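Local atomic coordinates of benzoate transport porin BenP (Acinetobacter baumannii AB307-0294, PDB entry 5DL8), a protein that probably forms a substrate-selective channel of the OprD porin family across the outer membrane, through which benzoate and other small molecules may enter the cell. Residues 27-32 against 53-58; 47-52 against 94-99; 199-204 against 219-224; 261-266 against 288-293; 356-361 against 386-391. All blocks are in the same frame, centred on the assembly; numbering follows the deposited sequence.

Contact 1 (27-32 against 53-58); sequences KFTLKN and AASLFY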
# COMPACT_ATOMS: atom_id res chain seq x y z
N LYS A 27 -16.29 1.16 11.75
CA LYS A 27 -16.21 1.99 10.53
C LYS A 27 -17.10 1.35 9.52
O LYS A 27 -16.91 0.19 9.24
CB LYS A 27 -14.77 2.03 10.02
CG LYS A 27 -14.49 3.17 9.05
CD LYS A 27 -13.02 3.46 8.62
CE LYS A 27 -12.13 2.22 8.51
NZ LYS A 27 -10.72 2.64 8.09
N PHE A 28 -18.07 2.10 9.01
CA PHE A 28 -18.92 1.71 7.91
C PHE A 28 -18.52 2.48 6.68
O PHE A 28 -18.42 3.70 6.70
CB PHE A 28 -20.40 2.06 8.19
CG PHE A 28 -21.31 1.66 7.07
CD1 PHE A 28 -21.47 0.34 6.75
CD2 PHE A 28 -21.96 2.59 6.32
CE1 PHE A 28 -22.24 -0.05 5.64
CE2 PHE A 28 -22.78 2.21 5.25
CZ PHE A 28 -22.91 0.90 4.90
N THR A 29 -18.34 1.76 5.58
CA THR A 29 -18.03 2.39 4.31
C THR A 29 -18.92 1.88 3.14
O THR A 29 -19.49 0.82 3.17
CB THR A 29 -16.54 2.25 3.85
OG1 THR A 29 -16.28 0.93 3.44
CG2 THR A 29 -15.47 2.63 4.92
N LEU A 30 -18.93 2.72 2.10
CA LEU A 30 -19.44 2.56 0.77
C LEU A 30 -18.40 3.11 -0.21
O LEU A 30 -17.78 4.17 -0.03
CB LEU A 30 -20.81 3.28 0.53
CG LEU A 30 -21.98 2.93 1.46
CD1 LEU A 30 -23.09 3.94 1.34
CD2 LEU A 30 -22.54 1.58 1.18
N LYS A 31 -18.26 2.34 -1.26
CA LYS A 31 -17.44 2.70 -2.39
C LYS A 31 -18.10 2.31 -3.77
O LYS A 31 -18.25 1.10 -4.12
CB LYS A 31 -16.10 1.94 -2.28
CG LYS A 31 -15.05 2.55 -3.24
CD LYS A 31 -13.66 1.89 -3.17
CE LYS A 31 -12.85 2.48 -2.00
NZ LYS A 31 -11.52 1.70 -1.88
N ASN A 32 -18.30 3.31 -4.58
CA ASN A 32 -18.70 3.19 -5.96
C ASN A 32 -17.43 3.48 -6.71
O ASN A 32 -16.96 4.62 -6.69
CB ASN A 32 -19.74 4.26 -6.32
CG ASN A 32 -20.39 4.08 -7.75
OD1 ASN A 32 -19.84 4.40 -8.81
ND2 ASN A 32 -21.63 3.63 -7.73
N ALA A 53 -19.62 -1.28 -3.44
CA ALA A 53 -19.22 -2.06 -2.27
C ALA A 53 -19.82 -1.45 -1.00
O ALA A 53 -20.14 -0.26 -0.96
CB ALA A 53 -17.69 -2.10 -2.13
N ALA A 54 -20.02 -2.32 -0.01
CA ALA A 54 -20.39 -1.97 1.36
C ALA A 54 -19.48 -2.82 2.31
O ALA A 54 -19.22 -3.97 2.03
CB ALA A 54 -21.84 -2.23 1.67
N SER A 55 -19.00 -2.16 3.38
CA SER A 55 -18.08 -2.76 4.31
C SER A 55 -18.27 -2.30 5.72
O SER A 55 -18.72 -1.17 5.96
CB SER A 55 -16.64 -2.42 3.94
OG SER A 55 -16.31 -2.85 2.64
N LEU A 56 -17.90 -3.16 6.65
CA LEU A 56 -17.95 -2.86 8.06
C LEU A 56 -16.70 -3.42 8.81
O LEU A 56 -16.26 -4.55 8.53
CB LEU A 56 -19.24 -3.46 8.63
CG LEU A 56 -19.55 -3.13 10.10
CD1 LEU A 56 -19.68 -1.64 10.25
CD2 LEU A 56 -20.78 -3.89 10.54
N PHE A 57 -16.13 -2.58 9.66
CA PHE A 57 -14.88 -2.87 10.41
C PHE A 57 -15.12 -2.56 11.91
O PHE A 57 -15.66 -1.51 12.30
CB PHE A 57 -13.66 -2.03 9.94
CG PHE A 57 -13.39 -2.15 8.47
CD1 PHE A 57 -14.03 -1.28 7.57
CD2 PHE A 57 -12.59 -3.16 7.97
CE1 PHE A 57 -13.84 -1.41 6.21
CE2 PHE A 57 -12.36 -3.27 6.61
CZ PHE A 57 -13.02 -2.44 5.72
N TYR A 58 -14.74 -3.50 12.74
CA TYR A 58 -14.94 -3.44 14.14
C TYR A 58 -13.62 -3.69 14.85
O TYR A 58 -12.87 -4.66 14.50
CB TYR A 58 -15.95 -4.47 14.55
CG TYR A 58 -16.05 -4.61 16.07
CD1 TYR A 58 -16.70 -3.62 16.86
CD2 TYR A 58 -15.50 -5.74 16.72
CE1 TYR A 58 -16.78 -3.78 18.24
CE2 TYR A 58 -15.62 -5.90 18.07
CZ TYR A 58 -16.24 -4.93 18.81
OH TYR A 58 -16.27 -5.13 20.12
O HOH W 1 -17.02 -0.48 1.08
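Phe57 and Lys27 pair across two antiparallel strands, the lysine chain running obliquely past the phenylalanine ring. Lys27 CE lies 4.1 Å from Phe57 CD1, and a bend at chi3 (34°) turns the ammonium back over the ring. NZ is nevertheless far from the ring centre, so any cation-pi attraction is weak at most. Thr29 OG1 comes up at the edge of the Phe57 ring and sits 3.4 Å from Ser55 CB on the facing strand. The two hydroxyls do not bond each other directly; one water joins them, 2.8 Å from Thr29 OG1 and 2.9 Å from Ser55 OG. Farther along this face, at the Lys31-Ala53 pair, Lys31 NZ bonds the carbonyl of Gln147 in a loop.

The other face is apolar. Leu56 CD1 approaches the edge of the Phe28 ring, and Leu30 CD2 rests 3.9 Å from Ala54 CB; Tyr403 of strand 394-406 packs beside Phe28 and Leu30.

Between the faces, Lys27, Thr29 and Lys31 form hydrogen-bonded pairs with Phe57, Ser55 and Ala53. The bond from Thr29 N to Ser55 O is nearly straight, at 172°. Strand 394-406 flanks this hairpin on one side and strand 72-87 on the other, so the first and last strands meet here and close the ring. A largely polar face, with Phe57 and Ala53 among its residues, backed by an aliphatic and aromatic one, is characteristic of the wall of an outer-membrane beta-barrel.

Contact 2 (47-52 against 94-99); sequences TGSWSQ and VADTVL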
# COMPACT_ATOMS: atom_id res chain seq x y z
N THR A 47 -9.00 -2.82 -19.89
CA THR A 47 -9.49 -3.48 -18.71
C THR A 47 -10.15 -2.50 -17.77
O THR A 47 -10.03 -1.26 -17.89
CB THR A 47 -8.32 -4.12 -17.98
OG1 THR A 47 -7.48 -3.07 -17.42
CG2 THR A 47 -7.51 -5.03 -18.94
N GLY A 48 -10.79 -3.09 -16.78
CA GLY A 48 -11.37 -2.40 -15.67
C GLY A 48 -12.75 -2.97 -15.29
O GLY A 48 -13.14 -3.99 -15.83
N SER A 49 -13.44 -2.26 -14.37
CA SER A 49 -14.82 -2.49 -13.94
C SER A 49 -15.40 -1.21 -13.24
O SER A 49 -14.66 -0.22 -12.89
CB SER A 49 -14.85 -3.63 -12.92
OG SER A 49 -13.94 -3.34 -11.82
N TRP A 50 -16.70 -1.35 -12.98
CA TRP A 50 -17.57 -0.48 -12.26
C TRP A 50 -18.13 -1.41 -11.23
O TRP A 50 -18.74 -2.47 -11.58
CB TRP A 50 -18.76 0.09 -13.15
CG TRP A 50 -19.53 1.19 -12.47
CD1 TRP A 50 -19.01 2.12 -11.59
CD2 TRP A 50 -20.92 1.43 -12.54
NE1 TRP A 50 -20.00 2.93 -11.14
CE2 TRP A 50 -21.18 2.52 -11.70
CE3 TRP A 50 -21.98 0.82 -13.23
CZ2 TRP A 50 -22.44 3.06 -11.54
CZ3 TRP A 50 -23.29 1.31 -13.05
CH2 TRP A 50 -23.50 2.44 -12.18
N SER A 51 -17.98 -0.99 -9.98
CA SER A 51 -18.49 -1.77 -8.85
C SER A 51 -19.02 -0.92 -7.72
O SER A 51 -18.57 0.25 -7.60
CB SER A 51 -17.44 -2.78 -8.37
OG SER A 51 -16.24 -2.16 -7.99
N GLN A 52 -19.95 -1.51 -6.95
CA GLN A 52 -20.46 -0.91 -5.69
C GLN A 52 -20.17 -1.85 -4.55
O GLN A 52 -20.43 -3.06 -4.70
CB GLN A 52 -21.96 -0.65 -5.73
CG GLN A 52 -22.55 -0.09 -4.48
CD GLN A 52 -22.03 1.34 -4.23
OE1 GLN A 52 -22.08 2.20 -5.12
NE2 GLN A 52 -21.52 1.59 -3.05
N VAL A 94 -11.64 -10.22 -19.20
CA VAL A 94 -10.22 -10.06 -18.97
C VAL A 94 -10.03 -9.52 -17.57
O VAL A 94 -10.86 -8.77 -17.09
CB VAL A 94 -9.58 -9.08 -20.05
CG1 VAL A 94 -10.03 -7.66 -19.89
CG2 VAL A 94 -8.04 -9.06 -20.04
N ALA A 95 -8.87 -9.85 -16.96
CA ALA A 95 -8.52 -9.38 -15.66
C ALA A 95 -8.44 -7.88 -15.60
O ALA A 95 -7.94 -7.28 -16.43
CB ALA A 95 -7.23 -10.00 -15.18
N ASP A 96 -8.92 -7.33 -14.54
CA ASP A 96 -8.75 -5.91 -14.19
C ASP A 96 -7.83 -5.57 -13.02
O ASP A 96 -7.51 -4.40 -12.83
CB ASP A 96 -10.20 -5.22 -14.06
CG ASP A 96 -11.00 -5.70 -12.85
OD1 ASP A 96 -10.55 -6.59 -12.04
OD2 ASP A 96 -12.09 -5.10 -12.71
N THR A 97 -7.52 -6.55 -12.21
CA THR A 97 -6.76 -6.34 -10.96
C THR A 97 -7.50 -5.65 -9.87
O THR A 97 -6.81 -5.22 -8.87
CB THR A 97 -5.34 -5.59 -11.10
OG1 THR A 97 -5.59 -4.20 -11.13
CG2 THR A 97 -4.50 -6.04 -12.40
N VAL A 98 -8.84 -5.60 -10.01
CA VAL A 98 -9.73 -4.96 -9.04
C VAL A 98 -10.58 -5.97 -8.36
O VAL A 98 -10.76 -5.95 -7.11
CB VAL A 98 -10.68 -3.89 -9.69
CG1 VAL A 98 -11.46 -3.16 -8.60
CG2 VAL A 98 -9.82 -2.87 -10.44
N LEU A 99 -11.18 -6.81 -9.21
CA LEU A 99 -12.11 -7.84 -8.77
C LEU A 99 -11.50 -9.15 -9.16
O LEU A 99 -10.67 -9.19 -10.04
CB LEU A 99 -13.53 -7.74 -9.45
CG LEU A 99 -14.18 -6.33 -9.54
CD1 LEU A 99 -15.44 -6.34 -10.50
CD2 LEU A 99 -14.53 -5.70 -8.19
O HOH W 2 -8.07 -2.38 -14.53
O HOH W 3 -11.26 -5.89 -17.02
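Ser49 and Asp96 each turn their first torsion to place the polar group between the backbone N and the carbonyl carbon (chi1 55° and 69°), which brings hydroxyl and carboxylate together. Ser49 OG donates to Asp96 OD2 at 2.7 Å, meeting the oxygen almost end-on along its C-O bond. The other carboxylate oxygen is gripped by the loop itself: Asp96 OD1 accepts from Val98 N at 2.8 Å and from Leu99 N at 2.9 Å. Both amides come from the same face of the carboxylate, Val98 N from well above the plane and Leu99 N on the syn side. These bonds form an Asx turn and a wider Asx motif, and with the serine they fix the rotation of the carboxylate.

Leu99 spreads its methyls along the strand, CD1 3.6 Å from Ser49 OG and CD2 beside Ser51, whose own hydroxyl is bonded to Gln147. At the other end Thr47 CG2 packs 3.8 Å from Val94 CG1, the two side chains crossing near a right angle. Two waters complete the seam: one links Thr47 OG1 to Asp96 O, and the other joins Gly48 N to Val94 O.

The loop 94-99 is thus fastened against the start of strand 47-65, close to the calcium site of Asp38, Phe39 and Asp46. Strand 25-39 runs alongside, with Arg37 and Ile35 against Thr47 and Val98, while Gln108 and Tyr112 of strand 107-123 back Asp96 and Leu99.

Contact 3 (199-204 against 219-224); sequences GLNYID and FGNLED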
# COMPACT_ATOMS: atom_id res chain seq x y z
N GLY A 199 5.75 -18.73 4.55
CA GLY A 199 5.49 -17.58 5.40
C GLY A 199 6.52 -16.48 5.35
O GLY A 199 7.64 -16.70 4.89
N LEU A 200 6.10 -15.32 5.86
CA LEU A 200 6.90 -14.14 6.02
C LEU A 200 7.16 -13.96 7.50
O LEU A 200 6.23 -13.74 8.26
CB LEU A 200 6.11 -12.92 5.47
CG LEU A 200 6.72 -11.59 5.72
CD1 LEU A 200 8.11 -11.50 5.09
CD2 LEU A 200 5.89 -10.47 5.12
N ASN A 201 8.44 -13.98 7.88
CA ASN A 201 8.88 -13.71 9.27
C ASN A 201 9.56 -12.36 9.21
O ASN A 201 10.45 -12.13 8.38
CB ASN A 201 9.90 -14.78 9.74
CG ASN A 201 9.40 -16.21 9.47
OD1 ASN A 201 8.40 -16.64 10.02
ND2 ASN A 201 10.13 -16.95 8.64
N TYR A 202 9.11 -11.45 10.03
CA TYR A 202 9.62 -10.07 9.94
C TYR A 202 9.95 -9.43 11.30
O TYR A 202 9.42 -9.83 12.31
CB TYR A 202 8.63 -9.15 9.13
CG TYR A 202 7.40 -8.74 9.85
CD1 TYR A 202 7.36 -7.52 10.57
CD2 TYR A 202 6.24 -9.50 9.80
CE1 TYR A 202 6.24 -7.12 11.24
CE2 TYR A 202 5.12 -9.08 10.51
CZ TYR A 202 5.11 -7.91 11.22
OH TYR A 202 3.94 -7.53 11.89
N ILE A 203 10.79 -8.41 11.26
CA ILE A 203 11.04 -7.45 12.41
C ILE A 203 11.03 -6.04 11.85
O ILE A 203 11.56 -5.80 10.72
CB ILE A 203 12.25 -7.83 13.31
CG1 ILE A 203 12.70 -6.70 14.29
CG2 ILE A 203 13.41 -8.23 12.47
CD1 ILE A 203 13.36 -7.25 15.56
N ASP A 204 10.37 -5.12 12.57
CA ASP A 204 10.40 -3.72 12.19
C ASP A 204 10.71 -2.92 13.42
O ASP A 204 10.10 -3.16 14.39
CB ASP A 204 9.04 -3.35 11.64
CG ASP A 204 8.97 -1.94 11.18
OD1 ASP A 204 9.45 -1.67 10.07
OD2 ASP A 204 8.39 -1.12 11.94
N PHE A 219 13.29 -5.96 8.55
CA PHE A 219 13.81 -7.19 7.94
C PHE A 219 12.66 -8.15 7.73
O PHE A 219 11.81 -8.39 8.64
CB PHE A 219 14.94 -7.88 8.71
CG PHE A 219 15.38 -9.25 8.10
CD1 PHE A 219 16.08 -9.32 6.89
CD2 PHE A 219 15.05 -10.45 8.72
CE1 PHE A 219 16.50 -10.58 6.33
CE2 PHE A 219 15.48 -11.69 8.14
CZ PHE A 219 16.21 -11.73 6.95
N GLY A 220 12.59 -8.65 6.50
CA GLY A 220 11.56 -9.64 6.15
C GLY A 220 12.13 -10.90 5.48
O GLY A 220 12.80 -10.80 4.46
N ASN A 221 11.83 -12.04 6.08
CA ASN A 221 12.29 -13.35 5.54
C ASN A 221 11.05 -13.95 4.90
O ASN A 221 10.15 -14.48 5.58
CB ASN A 221 12.97 -14.23 6.64
CG ASN A 221 13.06 -15.70 6.28
OD1 ASN A 221 12.66 -16.51 7.04
ND2 ASN A 221 13.51 -16.03 5.14
N LEU A 222 10.97 -13.82 3.59
CA LEU A 222 9.85 -14.41 2.89
C LEU A 222 10.23 -15.85 2.51
O LEU A 222 10.89 -16.02 1.59
CB LEU A 222 9.45 -13.45 1.69
CG LEU A 222 8.19 -13.73 0.92
CD1 LEU A 222 6.92 -13.85 1.74
CD2 LEU A 222 8.06 -12.68 -0.15
N GLU A 223 9.89 -16.84 3.31
CA GLU A 223 10.51 -18.17 3.16
C GLU A 223 10.49 -18.72 1.75
O GLU A 223 9.42 -18.69 1.12
CB GLU A 223 9.91 -19.18 4.11
CG GLU A 223 10.14 -18.90 5.59
CD GLU A 223 9.49 -19.93 6.50
OE1 GLU A 223 9.09 -21.01 6.02
OE2 GLU A 223 9.32 -19.65 7.70
N ASP A 224 11.64 -19.17 1.22
CA ASP A 224 11.83 -19.88 -0.12
C ASP A 224 11.71 -18.94 -1.31
O ASP A 224 11.81 -19.36 -2.46
CB ASP A 224 10.80 -21.03 -0.38
CG ASP A 224 10.36 -21.80 0.92
OD1 ASP A 224 11.30 -22.47 1.39
OD2 ASP A 224 9.09 -21.73 1.42
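Asn201 reaches across to strand 213-222, and its side chain ties two residues of the facing segment together. Its CB lies 4.2 Å from Asn221 O. With CG anti to the carbonyl carbon (chi1 -49°), the amide comes alongside that of Asn221, the planes 34° apart, and CG itself lies 3.9 Å from Glu223 OE2. At the tip, ND2 donates twice: to Asn221 OD1 and to Glu223 OE2, each at 3.0 Å. Both acceptors lie essentially in the Asn201 amide plane, and the glutamate is met on its anti lone pair. The other tip atom, Asn201 OD1, accepts from Arg171 NH1, which also forms a salt bridge with Glu223 OE2. Asn221 ND2 bonds Asn227 OD1.

Asn221 N to Asn201 O is 2.7 Å and nearly straight. Farther along, Glu223 N bonds Gly199 O at 2.8 Å. On the opposite face Leu222 CD1 packs 3.9 Å from Leu200 CB, and Gly220 faces Tyr202, whose hydroxyl bonds Glu168.

The pair belongs to a beta hairpin of the barrel wall. Because one amide bridges Asn221 and Glu223 while Arg171 of strand 165-176 grips both Asn201 and Glu223, three strands are linked by a polar network; the arginine probably stabilises the glutamate in its charged form.

Contact 4 (261-266 against 288-293); sequences DIDAEN and IGESAY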
# COMPACT_ATOMS: atom_id res chain seq x y z
N ASP A 261 17.44 -16.16 -8.22
CA ASP A 261 18.35 -15.04 -8.63
C ASP A 261 17.60 -13.60 -8.55
O ASP A 261 17.24 -12.89 -9.56
CB ASP A 261 19.01 -15.35 -10.03
CG ASP A 261 19.97 -16.63 -9.99
OD1 ASP A 261 20.09 -17.33 -8.97
OD2 ASP A 261 20.66 -16.90 -10.98
N ILE A 262 17.20 -13.31 -7.33
CA ILE A 262 16.84 -11.97 -6.92
C ILE A 262 18.18 -11.34 -6.39
O ILE A 262 18.88 -11.94 -5.60
CB ILE A 262 15.69 -12.04 -5.96
CG1 ILE A 262 14.37 -12.49 -6.72
CG2 ILE A 262 15.53 -10.74 -5.25
CD1 ILE A 262 13.13 -12.89 -5.86
N ASP A 263 18.60 -10.24 -7.03
CA ASP A 263 19.78 -9.48 -6.68
C ASP A 263 19.49 -7.97 -6.99
O ASP A 263 19.80 -7.45 -8.10
CB ASP A 263 20.89 -9.92 -7.55
CG ASP A 263 22.18 -9.15 -7.26
OD1 ASP A 263 22.50 -9.02 -6.08
OD2 ASP A 263 22.84 -8.73 -8.21
N ALA A 264 18.90 -7.27 -6.04
CA ALA A 264 18.62 -5.86 -6.27
C ALA A 264 18.69 -4.95 -5.07
O ALA A 264 18.20 -5.29 -3.97
CB ALA A 264 17.22 -5.71 -6.93
N GLU A 265 19.19 -3.76 -5.33
CA GLU A 265 19.14 -2.64 -4.32
C GLU A 265 18.25 -1.53 -4.91
O GLU A 265 18.31 -1.27 -6.16
CB GLU A 265 20.49 -2.01 -4.06
CG GLU A 265 21.45 -2.95 -3.41
CD GLU A 265 22.83 -2.26 -3.23
OE1 GLU A 265 23.52 -2.07 -4.28
OE2 GLU A 265 23.14 -1.83 -2.07
N ASN A 266 17.54 -0.84 -4.04
CA ASN A 266 16.73 0.38 -4.46
C ASN A 266 17.06 1.52 -3.53
O ASN A 266 16.85 1.49 -2.31
CB ASN A 266 15.25 0.04 -4.58
CG ASN A 266 14.33 1.27 -4.73
OD1 ASN A 266 14.72 2.38 -4.55
ND2 ASN A 266 13.08 1.02 -4.97
N ILE A 288 19.69 -1.16 -8.54
CA ILE A 288 21.12 -1.63 -8.73
C ILE A 288 21.25 -3.13 -8.54
O ILE A 288 20.62 -3.68 -7.64
CB ILE A 288 22.15 -0.93 -7.80
CG1 ILE A 288 21.88 0.59 -7.72
CG2 ILE A 288 23.63 -1.13 -8.33
CD1 ILE A 288 22.48 1.30 -6.55
N GLY A 289 22.01 -3.77 -9.42
CA GLY A 289 22.16 -5.20 -9.33
C GLY A 289 21.76 -5.88 -10.61
O GLY A 289 21.51 -5.22 -11.64
N GLU A 290 21.81 -7.18 -10.56
CA GLU A 290 21.55 -7.98 -11.68
C GLU A 290 20.05 -8.37 -11.87
O GLU A 290 19.78 -9.15 -12.79
CB GLU A 290 22.46 -9.25 -11.61
CG GLU A 290 23.89 -8.87 -11.83
CD GLU A 290 24.89 -10.10 -11.75
OE1 GLU A 290 24.52 -11.14 -11.15
OE2 GLU A 290 25.98 -9.96 -12.36
N SER A 291 19.12 -7.86 -11.05
CA SER A 291 17.71 -8.13 -11.29
C SER A 291 16.91 -6.82 -11.11
O SER A 291 17.40 -5.82 -10.55
CB SER A 291 17.17 -9.25 -10.43
OG SER A 291 16.82 -8.78 -9.11
N ALA A 292 15.69 -6.84 -11.69
CA ALA A 292 14.62 -5.90 -11.26
C ALA A 292 14.35 -6.05 -9.74
O ALA A 292 14.60 -7.13 -9.13
CB ALA A 292 13.31 -6.20 -12.06
N TYR A 293 13.84 -4.97 -9.13
CA TYR A 293 13.41 -5.00 -7.75
C TYR A 293 12.11 -5.85 -7.65
O TYR A 293 11.20 -5.56 -8.32
CB TYR A 293 13.23 -3.60 -7.13
CG TYR A 293 13.19 -3.73 -5.64
CD1 TYR A 293 14.36 -3.77 -4.93
CD2 TYR A 293 12.01 -3.96 -4.96
CE1 TYR A 293 14.36 -3.98 -3.58
CE2 TYR A 293 12.01 -4.21 -3.59
CZ TYR A 293 13.19 -4.23 -2.92
OH TYR A 293 13.33 -4.50 -1.56
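A strand end is met here by the first residues of a long loop: Asp263, Ala264 and Glu265 open strand 263-275, and the chain from Ile288 to Tyr293 leaves strand 278-288 and folds back over them. Regular pairing lasts for one antiparallel bridge, in which Glu265 N reaches Ile288 O at 2.7 Å and Ile288 N returns a bond to Glu265 O. Beyond it the loop bends at Gly289, whose backbone angles suit glycine and whose CA comes 3.5 Å from Asp263 O.

From there side chains take over much of the bonding. Asp263 sends CG anti to its own amide (chi1 179°), bringing OD2 to Glu290 N at 3.0 Å, from above the carboxylate plane. This also sets OD2 4.2 Å from Glu290 OE1, the carboxylates turned almost perpendicular; the closeness of like charges is probably eased in part by Lys254, a long and weak ion partner of Asp263.

In this barrel the site is the end of the hairpin formed by strands 263-275 and 278-288, opposite its turn. Ser291 serves both segments: its OG accepts from Asp263 N at 3.1 Å and donates to Ala292 O, while Ser291 N bonds Asp263 O. Tyr293 then swings back, its CD1 lying 4.0 Å from Ala264 CB and 3.9 Å from Asn266 CB. Its ring meets Phe305 edge-to-face, and its hydroxyl bonds Lys228 NZ.

Contact 5 (356-361 against 386-391); sequences NHETES and YNVKHG. With CA (calcium ion), chain H.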
# COMPACT_ATOMS: atom_id res chain seq x y z
N ASN A 356 15.65 1.52 -23.16
CA ASN A 356 14.28 1.94 -23.02
C ASN A 356 14.16 3.16 -22.13
O ASN A 356 15.02 3.45 -21.35
CB ASN A 356 13.45 0.74 -22.50
CG ASN A 356 12.03 0.74 -22.96
OD1 ASN A 356 11.60 1.64 -23.61
ND2 ASN A 356 11.29 -0.27 -22.56
N HIS A 357 13.00 3.83 -22.21
CA HIS A 357 12.67 4.89 -21.32
C HIS A 357 11.19 5.01 -21.19
O HIS A 357 10.42 4.63 -22.12
CB HIS A 357 13.40 6.21 -21.77
CG HIS A 357 13.00 6.77 -23.12
ND1 HIS A 357 11.86 7.52 -23.33
CD2 HIS A 357 13.65 6.78 -24.31
CE1 HIS A 357 11.78 7.91 -24.59
NE2 HIS A 357 12.87 7.49 -25.19
N GLU A 358 10.73 5.57 -20.06
CA GLU A 358 9.26 5.63 -19.86
C GLU A 358 8.86 6.80 -18.97
O GLU A 358 9.70 7.32 -18.22
CB GLU A 358 8.76 4.30 -19.26
CG GLU A 358 9.37 4.09 -17.88
CD GLU A 358 9.17 2.72 -17.25
OE1 GLU A 358 9.69 2.52 -16.07
OE2 GLU A 358 8.48 1.85 -17.90
N THR A 359 7.63 7.23 -19.08
CA THR A 359 7.11 8.33 -18.30
C THR A 359 5.79 7.97 -17.71
O THR A 359 5.00 7.24 -18.34
CB THR A 359 6.95 9.70 -19.09
OG1 THR A 359 6.04 9.55 -20.19
CG2 THR A 359 8.25 10.20 -19.60
N GLU A 360 5.48 8.49 -16.53
CA GLU A 360 4.13 8.31 -15.94
C GLU A 360 3.69 9.62 -15.28
O GLU A 360 4.43 10.18 -14.48
CB GLU A 360 4.11 7.24 -14.88
CG GLU A 360 2.67 6.90 -14.38
CD GLU A 360 2.59 5.89 -13.22
OE1 GLU A 360 3.09 4.74 -13.38
OE2 GLU A 360 2.02 6.27 -12.16
N SER A 361 2.53 10.13 -15.67
CA SER A 361 1.91 11.29 -15.03
C SER A 361 0.67 10.80 -14.25
O SER A 361 0.06 9.81 -14.60
CB SER A 361 1.63 12.41 -16.08
OG SER A 361 0.75 11.94 -17.05
N TYR A 386 0.70 6.65 -18.91
CA TYR A 386 1.95 5.93 -19.02
C TYR A 386 2.37 5.88 -20.45
O TYR A 386 1.63 5.48 -21.31
CB TYR A 386 1.78 4.51 -18.46
CG TYR A 386 3.01 3.60 -18.64
CD1 TYR A 386 4.18 3.80 -17.86
CD2 TYR A 386 3.04 2.59 -19.62
CE1 TYR A 386 5.30 2.99 -18.02
CE2 TYR A 386 4.18 1.80 -19.78
CZ TYR A 386 5.31 2.00 -18.97
OH TYR A 386 6.42 1.23 -19.10
N ASN A 387 3.63 6.16 -20.70
CA ASN A 387 4.23 5.96 -22.02
C ASN A 387 5.66 5.38 -21.93
O ASN A 387 6.44 5.76 -21.11
CB ASN A 387 4.27 7.26 -22.85
CG ASN A 387 2.87 7.88 -23.10
OD1 ASN A 387 2.26 7.73 -24.18
ND2 ASN A 387 2.40 8.63 -22.16
N VAL A 388 6.02 4.61 -22.95
CA VAL A 388 7.26 3.83 -22.95
C VAL A 388 7.73 3.70 -24.37
O VAL A 388 6.88 3.48 -25.25
CB VAL A 388 7.09 2.45 -22.21
CG1 VAL A 388 5.98 1.53 -22.81
CG2 VAL A 388 8.43 1.71 -22.15
N LYS A 389 9.04 3.79 -24.64
CA LYS A 389 9.49 3.59 -26.02
C LYS A 389 9.26 2.12 -26.58
O LYS A 389 8.75 1.95 -27.71
CB LYS A 389 10.94 3.97 -26.13
CG LYS A 389 11.46 4.04 -27.55
CD LYS A 389 13.01 4.23 -27.56
CE LYS A 389 13.49 4.44 -29.00
NZ LYS A 389 14.94 4.66 -28.98
N HIS A 390 9.65 1.11 -25.81
CA HIS A 390 9.25 -0.30 -26.10
C HIS A 390 8.31 -0.87 -25.03
O HIS A 390 8.71 -1.10 -23.86
CB HIS A 390 10.50 -1.16 -26.25
CG HIS A 390 11.42 -0.65 -27.29
ND1 HIS A 390 12.48 0.18 -27.03
CD2 HIS A 390 11.44 -0.86 -28.63
CE1 HIS A 390 13.13 0.46 -28.15
NE2 HIS A 390 12.50 -0.14 -29.13
N GLY A 391 7.07 -1.11 -25.40
CA GLY A 391 6.04 -1.53 -24.48
C GLY A 391 4.71 -0.87 -24.84
O GLY A 391 4.50 -0.19 -25.92
CA CA H . 4.96 2.26 -26.78
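Glu358 and Val388 face each other in a beta hairpin of the barrel wall, and beyond Val388 the second strand leads into a calcium-binding loop. Backbone bonds join Thr359 to Asn387 in both directions, and Lys389 N reaches His357 O.

Among side-chain hydrogen bonds, Asn356 acts as a clamp: OD1 accepts from His390 N at 3.0 Å and ND2 donates to His390 O at 3.0 Å. His357 N also bonds Asn356 OD1, from the opposite face of the amide to His390 N. Tyr386 OH donates to Glu358 OE2, the carboxylate lying at the ring edge and turned 68° from it; Glu358 OE1 forms a salt bridge with Lys315.

Packing is by a CH-pi contact and a methyl against an amide. Lys389 CB lies over one face of the His357 ring, 4.2 Å from its centroid, and Val388 CG2 rests against the Asn356 amide.

For the metal, Asp393 completes the protein ligands, while Val388 O and Gly391 O bind calcium at 2.8 and 2.6 Å.

All five contacts involve strands of the barrel, but contacts 2 and 4 set a loop against a strand end. Contact 2 is the buried one; contact 1 lies at the surface, and contacts 3, 4 and 5 are partly buried. Contacts 1, 3 and 5 pair the strands of three hairpins, whereas in contact 2 the one direct bond between segments joins two side chains, and in contact 4 side chains supplement a single strand bridge. Contacts 1 and 2 share strand 47-65 and touch directly, Asn32 OD1 lying 2.8 Å from Trp50 NE1. Contact 5 supplies two ligands of one calcium site, while contact 2 lies near the other. Contact 4 lies across the chain's centre from contact 1.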